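Local atomic coordinates of calmodulin-binding transcription activator 1 (Homo sapiens, PDB entry 2CXK), a protein that acts in the nucleus as a transcriptional activator and may interact with calmodulin, this chain being its TIG (IPT) domain. Residues C40-I45 with L57-P62; T66-L71 with S83-Y88. All blocks are in the same frame, centred on the assembly; numbering follows the deposited sequence.

Interaction 1. Residues C40-I45 with L57-P62. With SO4 (sulfate ion), chain F.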
loop_
_atom_site.group_PDB
_atom_site.type_symbol
_atom_site.label_atom_id
_atom_site.label_comp_id
_atom_site.label_asym_id
_atom_site.label_seq_id
_atom_site.Cartn_x
_atom_site.Cartn_y
_atom_site.Cartn_z
ATOM N N CYS A 40 -7.672 10.171 -7.161
ATOM C CA CYS A 40 -7.540 10.338 -5.724
ATOM C C CYS A 40 -7.355 11.818 -5.478
ATOM O O CYS A 40 -6.628 12.493 -6.207
ATOM C CB CYS A 40 -6.338 9.559 -5.179
ATOM S SG CYS A 40 -6.564 7.764 -5.254
ATOM N N LEU A 41 -8.025 12.323 -4.456
ATOM C CA LEU A 41 -7.933 13.737 -4.136
ATOM C C LEU A 41 -7.247 13.924 -2.798
ATOM O O LEU A 41 -7.698 13.388 -1.785
ATOM C CB LEU A 41 -9.331 14.360 -4.073
ATOM C CG LEU A 41 -10.309 14.044 -5.211
ATOM C CD1 LEU A 41 -11.586 14.847 -5.015
ATOM C CD2 LEU A 41 -9.689 14.378 -6.545
ATOM N N PHE A 42 -6.144 14.666 -2.810
ATOM C CA PHE A 42 -5.390 14.979 -1.599
ATOM C C PHE A 42 -5.670 16.460 -1.358
ATOM O O PHE A 42 -5.233 17.303 -2.138
ATOM C CB PHE A 42 -3.889 14.772 -1.818
ATOM C CG PHE A 42 -3.493 13.337 -2.047
ATOM C CD1 PHE A 42 -3.748 12.713 -3.259
ATOM C CD2 PHE A 42 -2.847 12.615 -1.041
ATOM C CE1 PHE A 42 -3.362 11.383 -3.476
ATOM C CE2 PHE A 42 -2.459 11.286 -1.248
ATOM C CZ PHE A 42 -2.721 10.674 -2.473
ATOM N N ASP A 43 -6.395 16.773 -0.286
ATOM C CA ASP A 43 -6.756 18.155 0.015
ATOM C C ASP A 43 -7.358 18.767 -1.250
ATOM O O ASP A 43 -7.012 19.878 -1.651
ATOM C CB ASP A 43 -5.525 18.963 0.460
ATOM C CG ASP A 43 -5.900 20.335 1.029
ATOM O OD1 ASP A 43 -7.002 20.449 1.603
ATOM O OD2 ASP A 43 -5.098 21.291 0.922
ATOM N N GLN A 44 -8.250 18.014 -1.887
ATOM C CA GLN A 44 -8.910 18.448 -3.113
ATOM C C GLN A 44 -8.021 18.513 -4.356
ATOM O O GLN A 44 -8.499 18.854 -5.439
ATOM C CB GLN A 44 -9.600 19.802 -2.894
ATOM C CG GLN A 44 -10.620 19.768 -1.764
ATOM C CD GLN A 44 -11.620 18.632 -1.921
ATOM O OE1 GLN A 44 -12.028 18.004 -0.940
ATOM N NE2 GLN A 44 -12.027 18.367 -3.159
ATOM N N ILE A 45 -6.733 18.206 -4.218
ATOM C CA ILE A 45 -5.852 18.212 -5.390
ATOM C C ILE A 45 -5.962 16.826 -6.012
ATOM O O ILE A 45 -5.623 15.826 -5.381
ATOM C CB ILE A 45 -4.379 18.453 -5.034
ATOM C CG1 ILE A 45 -4.199 19.831 -4.401
ATOM C CG2 ILE A 45 -3.530 18.344 -6.303
ATOM C CD1 ILE A 45 -2.763 20.130 -4.010
ATOM N N LEU A 57 -6.341 0.475 -5.631
ATOM C CA LEU A 57 -6.026 1.629 -6.467
ATOM C C LEU A 57 -4.611 2.121 -6.177
ATOM O O LEU A 57 -4.163 2.099 -5.029
ATOM C CB LEU A 57 -7.002 2.775 -6.192
ATOM C CG LEU A 57 -8.379 2.586 -6.815
ATOM C CD1 LEU A 57 -9.350 3.651 -6.309
ATOM C CD2 LEU A 57 -8.217 2.650 -8.315
ATOM N N ARG A 58 -3.923 2.568 -7.223
ATOM C CA ARG A 58 -2.572 3.105 -7.092
ATOM C C ARG A 58 -2.525 4.514 -7.667
ATOM O O ARG A 58 -3.064 4.777 -8.736
ATOM C CB ARG A 58 -1.557 2.253 -7.856
ATOM C CG ARG A 58 -0.131 2.851 -7.860
ATOM C CD ARG A 58 0.741 2.273 -8.979
ATOM N NE ARG A 58 0.243 2.628 -10.308
ATOM C CZ ARG A 58 0.592 2.014 -11.436
ATOM N NH1 ARG A 58 1.449 0.999 -11.414
ATOM N NH2 ARG A 58 0.083 2.416 -12.594
ATOM N N CYS A 59 -1.865 5.419 -6.960
ATOM C CA CYS A 59 -1.712 6.780 -7.456
ATOM C C CYS A 59 -0.382 7.287 -6.922
ATOM O O CYS A 59 0.223 6.653 -6.066
ATOM C CB CYS A 59 -2.857 7.678 -6.971
ATOM S SG CYS A 59 -2.846 8.089 -5.198
ATOM N N TYR A 60 0.083 8.408 -7.454
ATOM C CA TYR A 60 1.322 9.023 -6.995
ATOM C C TYR A 60 0.861 10.355 -6.410
ATOM O O TYR A 60 0.309 11.199 -7.119
ATOM C CB TYR A 60 2.268 9.202 -8.180
ATOM C CG TYR A 60 2.515 7.885 -8.897
ATOM C CD1 TYR A 60 3.258 6.867 -8.291
ATOM C CD2 TYR A 60 1.970 7.639 -10.156
ATOM C CE1 TYR A 60 3.452 5.640 -8.932
ATOM C CE2 TYR A 60 2.155 6.420 -10.800
ATOM C CZ TYR A 60 2.901 5.428 -10.185
ATOM O OH TYR A 60 3.118 4.244 -10.846
ATOM N N CYS A 61 1.064 10.536 -5.111
ATOM C CA CYS A 61 0.575 11.744 -4.464
ATOM C C CYS A 61 1.190 13.016 -5.015
ATOM O O CYS A 61 2.305 13.007 -5.529
ATOM C CB CYS A 61 0.764 11.660 -2.947
ATOM S SG CYS A 61 2.449 11.829 -2.347
ATOM N N PRO A 62 0.442 14.125 -4.948
ATOM C CA PRO A 62 0.900 15.431 -5.436
ATOM C C PRO A 62 1.738 16.138 -4.377
ATOM O O PRO A 62 1.827 15.678 -3.237
ATOM C CB PRO A 62 -0.412 16.162 -5.722
ATOM C CG PRO A 62 -1.287 15.669 -4.608
ATOM C CD PRO A 62 -0.985 14.171 -4.579
HETATM S S SO4 F . 6.013 2.278 -9.123
HETATM O O1 SO4 F . 5.430 1.210 -8.213
HETATM O O2 SO4 F . 7.142 1.636 -9.915
HETATM O O3 SO4 F . 4.996 2.575 -10.072
HETATM O O4 SO4 F . 6.633 3.223 -8.263
#

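Interaction 2. Residues T66-L71 with S83-Y88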
loop_
_atom_site.group_PDB
_atom_site.type_symbol
_atom_site.label_atom_id
_atom_site.label_comp_id
_atom_site.label_asym_id
_atom_site.label_seq_id
_atom_site.Cartn_x
_atom_site.Cartn_y
_atom_site.Cartn_z
ATOM N N THR A 66 3.439 20.977 4.290
ATOM C CA THR A 66 3.425 20.060 5.411
ATOM C C THR A 66 2.099 20.261 6.128
ATOM O O THR A 66 1.554 21.366 6.144
ATOM C CB THR A 66 4.574 20.353 6.383
ATOM O OG1 THR A 66 4.513 21.726 6.780
ATOM C CG2 THR A 66 5.911 20.080 5.717
ATOM N N GLY A 67 1.575 19.185 6.700
ATOM C CA GLY A 67 0.309 19.259 7.403
ATOM C C GLY A 67 -0.557 18.061 7.079
ATOM O O GLY A 67 -0.213 17.251 6.222
ATOM N N LEU A 68 -1.685 17.946 7.765
ATOM C CA LEU A 68 -2.596 16.837 7.536
ATOM C C LEU A 68 -3.604 17.242 6.473
ATOM O O LEU A 68 -4.052 18.389 6.437
ATOM C CB LEU A 68 -3.323 16.479 8.833
ATOM C CG LEU A 68 -2.414 16.191 10.031
ATOM C CD1 LEU A 68 -3.256 15.981 11.270
ATOM C CD2 LEU A 68 -1.561 14.969 9.751
ATOM N N VAL A 69 -3.955 16.306 5.599
ATOM C CA VAL A 69 -4.920 16.598 4.548
ATOM C C VAL A 69 -5.878 15.437 4.372
ATOM O O VAL A 69 -5.638 14.339 4.864
ATOM C CB VAL A 69 -4.227 16.858 3.188
ATOM C CG1 VAL A 69 -3.259 18.019 3.307
ATOM C CG2 VAL A 69 -3.494 15.602 2.723
ATOM N N THR A 70 -6.967 15.688 3.661
ATOM C CA THR A 70 -7.954 14.656 3.379
ATOM C C THR A 70 -7.499 13.871 2.156
ATOM O O THR A 70 -6.901 14.436 1.240
ATOM C CB THR A 70 -9.314 15.272 3.031
ATOM O OG1 THR A 70 -9.122 16.268 2.019
ATOM C CG2 THR A 70 -9.958 15.901 4.250
ATOM N N LEU A 71 -7.770 12.567 2.157
ATOM C CA LEU A 71 -7.451 11.706 1.026
ATOM C C LEU A 71 -8.771 11.021 0.691
ATOM O O LEU A 71 -9.360 10.349 1.540
ATOM C CB LEU A 71 -6.383 10.664 1.398
ATOM C CG LEU A 71 -6.119 9.577 0.344
ATOM C CD1 LEU A 71 -5.846 10.215 -1.024
ATOM C CD2 LEU A 71 -4.931 8.720 0.787
ATOM N N SER A 83 -13.253 10.071 3.799
ATOM C CA SER A 83 -11.967 10.771 3.759
ATOM C C SER A 83 -11.092 10.155 4.844
ATOM O O SER A 83 -11.584 9.858 5.930
ATOM C CB SER A 83 -12.131 12.258 4.080
ATOM O OG SER A 83 -12.978 12.907 3.149
ATOM N N VAL A 84 -9.813 9.941 4.546
ATOM C CA VAL A 84 -8.883 9.413 5.542
ATOM C C VAL A 84 -7.734 10.398 5.625
ATOM O O VAL A 84 -7.455 11.125 4.672
ATOM C CB VAL A 84 -8.335 8.005 5.174
ATOM C CG1 VAL A 84 -9.473 6.995 5.172
ATOM C CG2 VAL A 84 -7.642 8.036 3.815
ATOM N N VAL A 85 -7.061 10.432 6.763
ATOM C CA VAL A 85 -5.958 11.359 6.934
ATOM C C VAL A 85 -4.688 10.961 6.182
ATOM O O VAL A 85 -4.299 9.792 6.163
ATOM C CB VAL A 85 -5.617 11.512 8.432
ATOM C CG1 VAL A 85 -5.134 10.179 8.983
ATOM C CG2 VAL A 85 -4.565 12.588 8.629
ATOM N N PHE A 86 -4.054 11.939 5.541
ATOM C CA PHE A 86 -2.790 11.700 4.847
ATOM C C PHE A 86 -1.899 12.828 5.328
ATOM O O PHE A 86 -2.320 13.982 5.370
ATOM C CB PHE A 86 -2.949 11.755 3.327
ATOM C CG PHE A 86 -1.715 11.317 2.571
ATOM C CD1 PHE A 86 -0.839 12.257 2.031
ATOM C CD2 PHE A 86 -1.417 9.963 2.424
ATOM C CE1 PHE A 86 0.320 11.854 1.352
ATOM C CE2 PHE A 86 -0.263 9.547 1.749
ATOM C CZ PHE A 86 0.605 10.497 1.211
ATOM N N GLU A 87 -0.667 12.506 5.684
ATOM C CA GLU A 87 0.221 13.526 6.206
ATOM C C GLU A 87 1.443 13.874 5.384
ATOM O O GLU A 87 2.169 13.001 4.923
ATOM C CB GLU A 87 0.674 13.136 7.618
ATOM C CG GLU A 87 1.799 14.009 8.165
ATOM C CD GLU A 87 2.074 13.774 9.640
ATOM O OE1 GLU A 87 1.884 12.631 10.106
ATOM O OE2 GLU A 87 2.500 14.735 10.327
ATOM N N TYR A 88 1.653 15.171 5.197
ATOM C CA TYR A 88 2.835 15.645 4.508
ATOM C C TYR A 88 3.758 16.092 5.637
ATOM O O TYR A 88 3.442 17.020 6.390
ATOM C CB TYR A 88 2.507 16.802 3.562
ATOM C CG TYR A 88 1.851 16.341 2.279
ATOM C CD1 TYR A 88 0.466 16.202 2.185
ATOM C CD2 TYR A 88 2.624 15.991 1.171
ATOM C CE1 TYR A 88 -0.133 15.723 1.017
ATOM C CE2 TYR A 88 2.034 15.508 0.002
ATOM C CZ TYR A 88 0.657 15.377 -0.068
ATOM O OH TYR A 88 0.071 14.911 -1.227
#

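Interaction 1. Residues C40-I45 with L57-P62
Two cysteines, Cys-40 and Cys-59, face each other in the middle of the domain without forming a disulfide: SG of Cys-40 lies 3.7 Å from SG of Cys-59, a van der Waals contact between buried sulfurs. No hydrogen bond joins the two segments, and the contact is made by side chains alone. Phe-42 and Pro-62 bury the most surface. Cys-59 SG sits at the rim of the Phe-42 ring, in its plane, 3.8 Å from Phe-42 CE1, a sulfur-aromatic contact made edge-on. Its chi1 of 71° sets the sulfur between its own backbone N and carbonyl carbon, where it reaches both Cys-40 and the ring. One face of the same ring is covered by two CH-pi contacts. Cys-61 CB stands over the CZ-CE2 side, 3.9 Å from the Phe-42 ring centroid, while Pro-62 CD comes down over the CD1-CG side of the same face, 3.4 Å from Phe-42 CD1. The proline ring then continues outward to Ile-45, whose CG2 branch meets Pro-62 CB at 3.8 Å, closing the row at the exposed end. Ile-45 is brought there by the type I' turn from Phe-42 to Ile-45, held by paired backbone bonds between these two residues. Asp-43 in the turn reaches His-64 with OD2. Away from the core, Tyr-60 turns outward, and Tyr-60 OH donates a hydrogen bond to O3 of a sulfate, 2.6 Å away, probably from the crystallisation liquor; Lys-24 NZ binds the same ion. Phe-42 also meets Phe-86 edge-to-face and packs on Leu-71. Strands 38-42 and 56-60, each paired with strand 45-53, thus turn side chains toward each other across the interior of the immunoglobulin-like beta-sandwich of a TIG domain.

Interaction 2. Residues T66-L71 with S83-Y88
Leu-71, Tyr-88 and Val-69 bury the most surface where strands 67-71 and 84-88 pair as an antiparallel ladder in the immunoglobulin-like TIG fold. Six backbone hydrogen bonds hold it, two at each of the pairs Gly-67/Tyr-88, Val-69/Phe-86 and Leu-71/Val-84, and the segment axes run at 140° to each other, a marked twist. The side chains of Val-69, Leu-71, Val-84, Phe-86 and Tyr-88 share one face of the sheet. Leu-71 lies side by side with Val-84, its CB 3.8 Å from Val-84 CG2. With CG anti to the backbone N (chi1 171°), Leu-71 runs alongside Val-84 and brings CD2 to 4.1 Å from CD2 of Phe-86. Tyr-88 stands at about a right angle to Val-69, while CE1 of Phe-86 comes over one face of the Tyr-88 ring. On the other side of the sheet, Leu-68 CD2 rests 3.6 Å from Glu-87 CB, an apolar contact with the stem of the acid. Tyr-88 OH is hydrogen-bonded to Pro-62 O. At the edge of the Tyr-88 ring, in its plane, CE1 meets the methyl CG2 of Val-69 at 3.8 Å.

How the interactions relate
Interaction 1 and interaction 2 lie in series along the chain, their centres about 10 Å apart, and they meet directly. Strand 38-42 is the neighbour of strand 67-75 in the sheet, so the turn of interaction 1 is tied to interaction 2 through a probable backbone hydrogen bond, Asp-43 N to Thr-70 O at 2.8 Å. The second polar tie, also probable, runs from Tyr-88 OH to Pro-62 O at 2.8 Å and links the last residues of 57-62 and 83-88. Beside these ties, Phe-42 CZ packs 3.5 Å from Leu-71 CD1. Among the four segments, the sulfate is hydrogen-bonded by Tyr-60 of interaction 1 alone.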